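Local coordinates for protein NADH kinase POS5, mitochondrial (Saccharomyces cerevisiae, PDB 3AFO) that phosphorylates NADH, with a twofold preference, and NAD(+) using ATP, as a key source of the cellular reductant NADPH, at residues A[6-19]-A[100-114]. Residues are numbered along the deposited sequence; the frame is centred on the assembly and turned at random. Where two conformers were deposited one is given.
Sequences KFVKIKPVNNLRSS and PHILYTGPEQDIVNR
From Val8 to Pro12 the chain runs parallel to 101-105, Lys9 and Lys11 each giving N-H and C=O to the neighbouring strand, with Leu103 N to Lys9 O at 3.0 Å. The ring of Tyr104 is held between two side chains: Leu16 CD2 sits over the centre of one face in a CH-pi contact, 3.7 Å from the centroid, while Ile102 CG2 of its own strand lies against the opposite face, nearer the rim. Lys11, extended beyond CG (chi2 -172°), runs alongside the ring and brings CD to 3.8 Å from Ile102 CG2. On the other face of the strands Val8 CG1 meets Leu103 CD1, and Ile10 CG2 packs on Thr105 CG2 at 3.5 Å; helix 79-86 covers this side. Together 8-12 and 101-105 make a small two-stranded parallel sheet, its second strand belonging to the ATP-NAD kinase N-terminal domain, where Tyr104's backbone also bonds to Val75 and Val77. Farther along, Val13 CG1 reaches Asp110 CB at 3.6 Å, and water 2 links Asn14 N to Asp110 OD2. Arg114, extended from CG to NE (chi3 -180°), has Asn14 CA over one guanidinium face, toward the rim, and donates NE in the guanidinium plane to Leu16 O (3.0 Å), above that carbonyl's plane. A leucine in its place would probably leave Leu16 O without this donor and the chain after the 3-10 segment 13-15 less firmly tied to the helix. Beyond it, Ser19 N bonds Asn113 O at 2.9 Å on a lone pair.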
# COMPACT_ATOMS: atom_id res chain seq x y z
N LYS A 6 -44.77 -36.42 -13.49
CA LYS A 6 -45.19 -36.84 -14.83
C LYS A 6 -45.23 -35.65 -15.80
O LYS A 6 -45.43 -35.84 -17.00
CB LYS A 6 -46.58 -37.50 -14.78
CG LYS A 6 -46.78 -38.50 -13.65
CD LYS A 6 -46.44 -39.92 -14.06
CE LYS A 6 -47.03 -40.91 -13.06
NZ LYS A 6 -47.15 -42.27 -13.66
N PHE A 7 -45.05 -34.44 -15.28
CA PHE A 7 -45.01 -33.22 -16.09
C PHE A 7 -43.58 -32.86 -16.55
O PHE A 7 -43.36 -31.87 -17.25
CB PHE A 7 -45.64 -32.04 -15.34
CG PHE A 7 -47.11 -32.21 -15.03
CD1 PHE A 7 -47.94 -32.93 -15.89
CD2 PHE A 7 -47.66 -31.63 -13.89
CE1 PHE A 7 -49.30 -33.09 -15.61
CE2 PHE A 7 -49.02 -31.76 -13.61
CZ PHE A 7 -49.84 -32.50 -14.47
N VAL A 8 -42.62 -33.68 -16.12
CA VAL A 8 -41.23 -33.52 -16.50
C VAL A 8 -40.66 -34.85 -16.97
O VAL A 8 -40.81 -35.87 -16.30
CB VAL A 8 -40.37 -33.00 -15.30
CG1 VAL A 8 -38.86 -33.12 -15.59
CG2 VAL A 8 -40.72 -31.57 -14.95
N LYS A 9 -40.03 -34.84 -18.14
CA LYS A 9 -39.25 -35.99 -18.61
C LYS A 9 -37.78 -35.60 -18.68
O LYS A 9 -37.44 -34.55 -19.22
CB LYS A 9 -39.74 -36.48 -19.97
CG LYS A 9 -41.04 -37.27 -19.92
CD LYS A 9 -41.38 -37.85 -21.29
CE LYS A 9 -40.24 -38.69 -21.85
NZ LYS A 9 -40.48 -39.03 -23.28
N ILE A 10 -36.93 -36.44 -18.12
CA ILE A 10 -35.48 -36.24 -18.16
C ILE A 10 -34.91 -37.09 -19.30
O ILE A 10 -35.04 -38.32 -19.26
CB ILE A 10 -34.81 -36.60 -16.81
CG1 ILE A 10 -35.36 -35.71 -15.68
CG2 ILE A 10 -33.29 -36.47 -16.92
CD1 ILE A 10 -34.98 -36.19 -14.27
N LYS A 11 -34.30 -36.45 -20.29
CA LYS A 11 -33.77 -37.12 -21.49
C LYS A 11 -32.25 -36.98 -21.65
O LYS A 11 -31.67 -35.97 -21.23
CB LYS A 11 -34.46 -36.57 -22.75
CG LYS A 11 -35.90 -37.04 -22.93
CD LYS A 11 -36.45 -36.63 -24.28
CE LYS A 11 -37.94 -36.89 -24.36
NZ LYS A 11 -38.48 -36.50 -25.70
N PRO A 12 -31.59 -38.00 -22.25
CA PRO A 12 -30.14 -37.92 -22.50
C PRO A 12 -29.78 -36.72 -23.35
O PRO A 12 -30.41 -36.50 -24.39
CB PRO A 12 -29.85 -39.22 -23.26
CG PRO A 12 -30.95 -40.16 -22.82
CD PRO A 12 -32.15 -39.29 -22.70
N VAL A 13 -28.79 -35.94 -22.92
CA VAL A 13 -28.37 -34.77 -23.69
C VAL A 13 -27.75 -35.15 -25.04
O VAL A 13 -27.74 -34.35 -25.98
CB VAL A 13 -27.46 -33.81 -22.85
CG1 VAL A 13 -26.12 -34.45 -22.53
CG2 VAL A 13 -27.28 -32.48 -23.57
N ASN A 14 -27.24 -36.37 -25.16
CA ASN A 14 -26.73 -36.84 -26.45
C ASN A 14 -27.82 -36.93 -27.53
O ASN A 14 -27.50 -37.17 -28.69
CB ASN A 14 -25.96 -38.16 -26.33
CG ASN A 14 -26.84 -39.32 -25.93
OD1 ASN A 14 -28.00 -39.40 -26.32
ND2 ASN A 14 -26.28 -40.23 -25.15
N ASN A 15 -29.08 -36.75 -27.15
CA ASN A 15 -30.18 -36.63 -28.12
C ASN A 15 -30.12 -35.31 -28.88
O ASN A 15 -30.81 -35.15 -29.89
CB ASN A 15 -31.55 -36.75 -27.44
CG ASN A 15 -31.83 -38.14 -26.89
OD1 ASN A 15 -31.03 -39.07 -27.05
ND2 ASN A 15 -32.97 -38.28 -26.23
N LEU A 16 -29.32 -34.37 -28.39
CA LEU A 16 -29.19 -33.05 -29.01
C LEU A 16 -28.01 -32.98 -29.97
O LEU A 16 -27.06 -33.76 -29.86
CB LEU A 16 -29.07 -31.95 -27.94
CG LEU A 16 -30.16 -31.87 -26.87
CD1 LEU A 16 -29.89 -30.72 -25.90
CD2 LEU A 16 -31.56 -31.74 -27.49
N ARG A 17 -28.08 -32.01 -30.89
CA ARG A 17 -27.07 -31.78 -31.91
C ARG A 17 -25.84 -31.08 -31.32
O ARG A 17 -25.95 -30.37 -30.32
CB ARG A 17 -27.63 -30.90 -33.03
CG ARG A 17 -28.99 -31.33 -33.59
CD ARG A 17 -28.89 -32.54 -34.51
NE ARG A 17 -28.19 -32.25 -35.76
CZ ARG A 17 -28.50 -32.81 -36.93
NH1 ARG A 17 -29.51 -33.66 -37.02
NH2 ARG A 17 -27.80 -32.50 -38.01
N SER A 18 -24.69 -31.29 -31.96
CA SER A 18 -23.44 -30.62 -31.61
C SER A 18 -23.56 -29.10 -31.56
O SER A 18 -24.37 -28.51 -32.28
CB SER A 18 -22.35 -31.00 -32.62
OG SER A 18 -21.95 -32.35 -32.43
N SER A 19 -22.72 -28.47 -30.73
CA SER A 19 -22.71 -27.01 -30.54
C SER A 19 -22.62 -26.23 -31.83
O SER A 19 -21.92 -26.61 -32.77
CB SER A 19 -21.54 -26.59 -29.65
OG SER A 19 -21.36 -27.48 -28.57
N PRO A 100 -44.82 -32.93 -21.64
CA PRO A 100 -44.12 -32.58 -20.41
C PRO A 100 -42.92 -31.66 -20.66
O PRO A 100 -42.41 -31.60 -21.79
CB PRO A 100 -43.64 -33.94 -19.88
CG PRO A 100 -43.50 -34.79 -21.09
CD PRO A 100 -44.58 -34.33 -22.03
N HIS A 101 -42.51 -30.93 -19.63
CA HIS A 101 -41.26 -30.19 -19.68
C HIS A 101 -40.14 -31.19 -19.88
O HIS A 101 -40.03 -32.16 -19.14
CB HIS A 101 -41.04 -29.41 -18.38
CG HIS A 101 -42.03 -28.30 -18.18
ND1 HIS A 101 -41.85 -27.05 -18.72
CD2 HIS A 101 -43.21 -28.27 -17.52
CE1 HIS A 101 -42.88 -26.28 -18.39
NE2 HIS A 101 -43.72 -27.00 -17.67
N ILE A 102 -39.31 -30.97 -20.89
CA ILE A 102 -38.17 -31.85 -21.13
C ILE A 102 -36.88 -31.19 -20.64
O ILE A 102 -36.61 -30.05 -20.96
CB ILE A 102 -38.04 -32.25 -22.62
CG1 ILE A 102 -39.33 -32.92 -23.11
CG2 ILE A 102 -36.84 -33.18 -22.81
CD1 ILE A 102 -39.44 -33.04 -24.63
N LEU A 103 -36.13 -31.92 -19.83
CA LEU A 103 -34.84 -31.49 -19.34
C LEU A 103 -33.81 -32.47 -19.86
O LEU A 103 -33.87 -33.65 -19.54
CB LEU A 103 -34.81 -31.51 -17.80
CG LEU A 103 -35.86 -30.67 -17.06
CD1 LEU A 103 -35.67 -30.82 -15.56
CD2 LEU A 103 -35.80 -29.19 -17.48
N TYR A 104 -32.86 -31.97 -20.64
CA TYR A 104 -31.76 -32.81 -21.12
C TYR A 104 -30.59 -32.77 -20.16
O TYR A 104 -30.24 -31.70 -19.64
CB TYR A 104 -31.34 -32.39 -22.53
CG TYR A 104 -32.47 -32.52 -23.52
CD1 TYR A 104 -32.69 -33.71 -24.21
CD2 TYR A 104 -33.32 -31.45 -23.77
CE1 TYR A 104 -33.73 -33.84 -25.11
CE2 TYR A 104 -34.36 -31.56 -24.67
CZ TYR A 104 -34.56 -32.76 -25.33
OH TYR A 104 -35.60 -32.86 -26.22
N THR A 105 -30.00 -33.93 -19.91
CA THR A 105 -28.88 -34.05 -19.00
C THR A 105 -27.95 -35.21 -19.36
O THR A 105 -28.31 -36.09 -20.15
CB THR A 105 -29.37 -34.21 -17.54
OG1 THR A 105 -28.28 -33.92 -16.66
CG2 THR A 105 -29.88 -35.63 -17.25
N GLY A 106 -26.76 -35.19 -18.76
CA GLY A 106 -25.79 -36.27 -18.91
C GLY A 106 -24.45 -35.87 -18.31
O GLY A 106 -24.37 -34.88 -17.59
N PRO A 107 -23.39 -36.65 -18.61
CA PRO A 107 -22.02 -36.34 -18.16
C PRO A 107 -21.46 -35.06 -18.80
O PRO A 107 -21.87 -34.70 -19.91
CB PRO A 107 -21.21 -37.55 -18.62
CG PRO A 107 -22.23 -38.61 -19.03
CD PRO A 107 -23.46 -37.89 -19.42
N GLU A 108 -20.54 -34.39 -18.10
CA GLU A 108 -19.95 -33.11 -18.55
C GLU A 108 -19.57 -33.11 -20.02
O GLU A 108 -19.98 -32.22 -20.77
CB GLU A 108 -18.72 -32.72 -17.69
CG GLU A 108 -18.76 -33.18 -16.23
CD GLU A 108 -18.22 -32.15 -15.24
OE1 GLU A 108 -17.04 -31.72 -15.38
OE2 GLU A 108 -18.97 -31.77 -14.31
N GLN A 109 -18.79 -34.11 -20.44
CA GLN A 109 -18.32 -34.22 -21.83
C GLN A 109 -19.48 -34.15 -22.81
O GLN A 109 -19.38 -33.48 -23.84
CB GLN A 109 -17.53 -35.52 -22.05
CG GLN A 109 -16.77 -36.04 -20.84
CD GLN A 109 -17.64 -36.88 -19.90
OE1 GLN A 109 -17.90 -36.49 -18.75
NE2 GLN A 109 -18.10 -38.03 -20.39
N ASP A 110 -20.56 -34.85 -22.50
CA ASP A 110 -21.78 -34.81 -23.30
C ASP A 110 -22.39 -33.40 -23.33
O ASP A 110 -22.81 -32.93 -24.38
CB ASP A 110 -22.81 -35.82 -22.77
CG ASP A 110 -22.54 -37.25 -23.22
OD1 ASP A 110 -21.37 -37.63 -23.46
OD2 ASP A 110 -23.52 -38.02 -23.34
N ILE A 111 -22.43 -32.74 -22.17
CA ILE A 111 -23.00 -31.39 -22.08
C ILE A 111 -22.14 -30.38 -22.83
O ILE A 111 -22.63 -29.59 -23.64
CB ILE A 111 -23.20 -30.95 -20.61
CG1 ILE A 111 -24.28 -31.80 -19.94
CG2 ILE A 111 -23.52 -29.45 -20.52
CD1 ILE A 111 -24.56 -31.44 -18.49
N VAL A 112 -20.83 -30.45 -22.57
CA VAL A 112 -19.84 -29.55 -23.15
C VAL A 112 -19.92 -29.47 -24.69
O VAL A 112 -19.84 -28.38 -25.27
CB VAL A 112 -18.42 -29.95 -22.65
CG1 VAL A 112 -17.34 -29.32 -23.49
CG2 VAL A 112 -18.25 -29.56 -21.18
N ASN A 113 -20.09 -30.63 -25.32
CA ASN A 113 -20.15 -30.76 -26.79
C ASN A 113 -21.38 -30.16 -27.45
O ASN A 113 -21.38 -29.91 -28.66
CB ASN A 113 -20.10 -32.25 -27.18
CG ASN A 113 -18.80 -32.91 -26.81
OD1 ASN A 113 -18.76 -34.11 -26.54
ND2 ASN A 113 -17.71 -32.13 -26.80
N ARG A 114 -22.43 -29.96 -26.67
CA ARG A 114 -23.73 -29.60 -27.23
C ARG A 114 -24.26 -28.23 -26.83
O ARG A 114 -25.23 -27.75 -27.40
CB ARG A 114 -24.73 -30.72 -26.96
CG ARG A 114 -24.45 -31.92 -27.85
CD ARG A 114 -24.98 -33.20 -27.28
NE ARG A 114 -24.68 -34.32 -28.16
CZ ARG A 114 -23.69 -35.18 -27.97
NH1 ARG A 114 -22.88 -35.07 -26.92
NH2 ARG A 114 -23.50 -36.16 -28.84
O HOH W 1 -35.64 -36.01 -27.33
O HOH W 2 -26.17 -37.88 -23.05
O HOH W 3 -20.40 -26.18 -26.40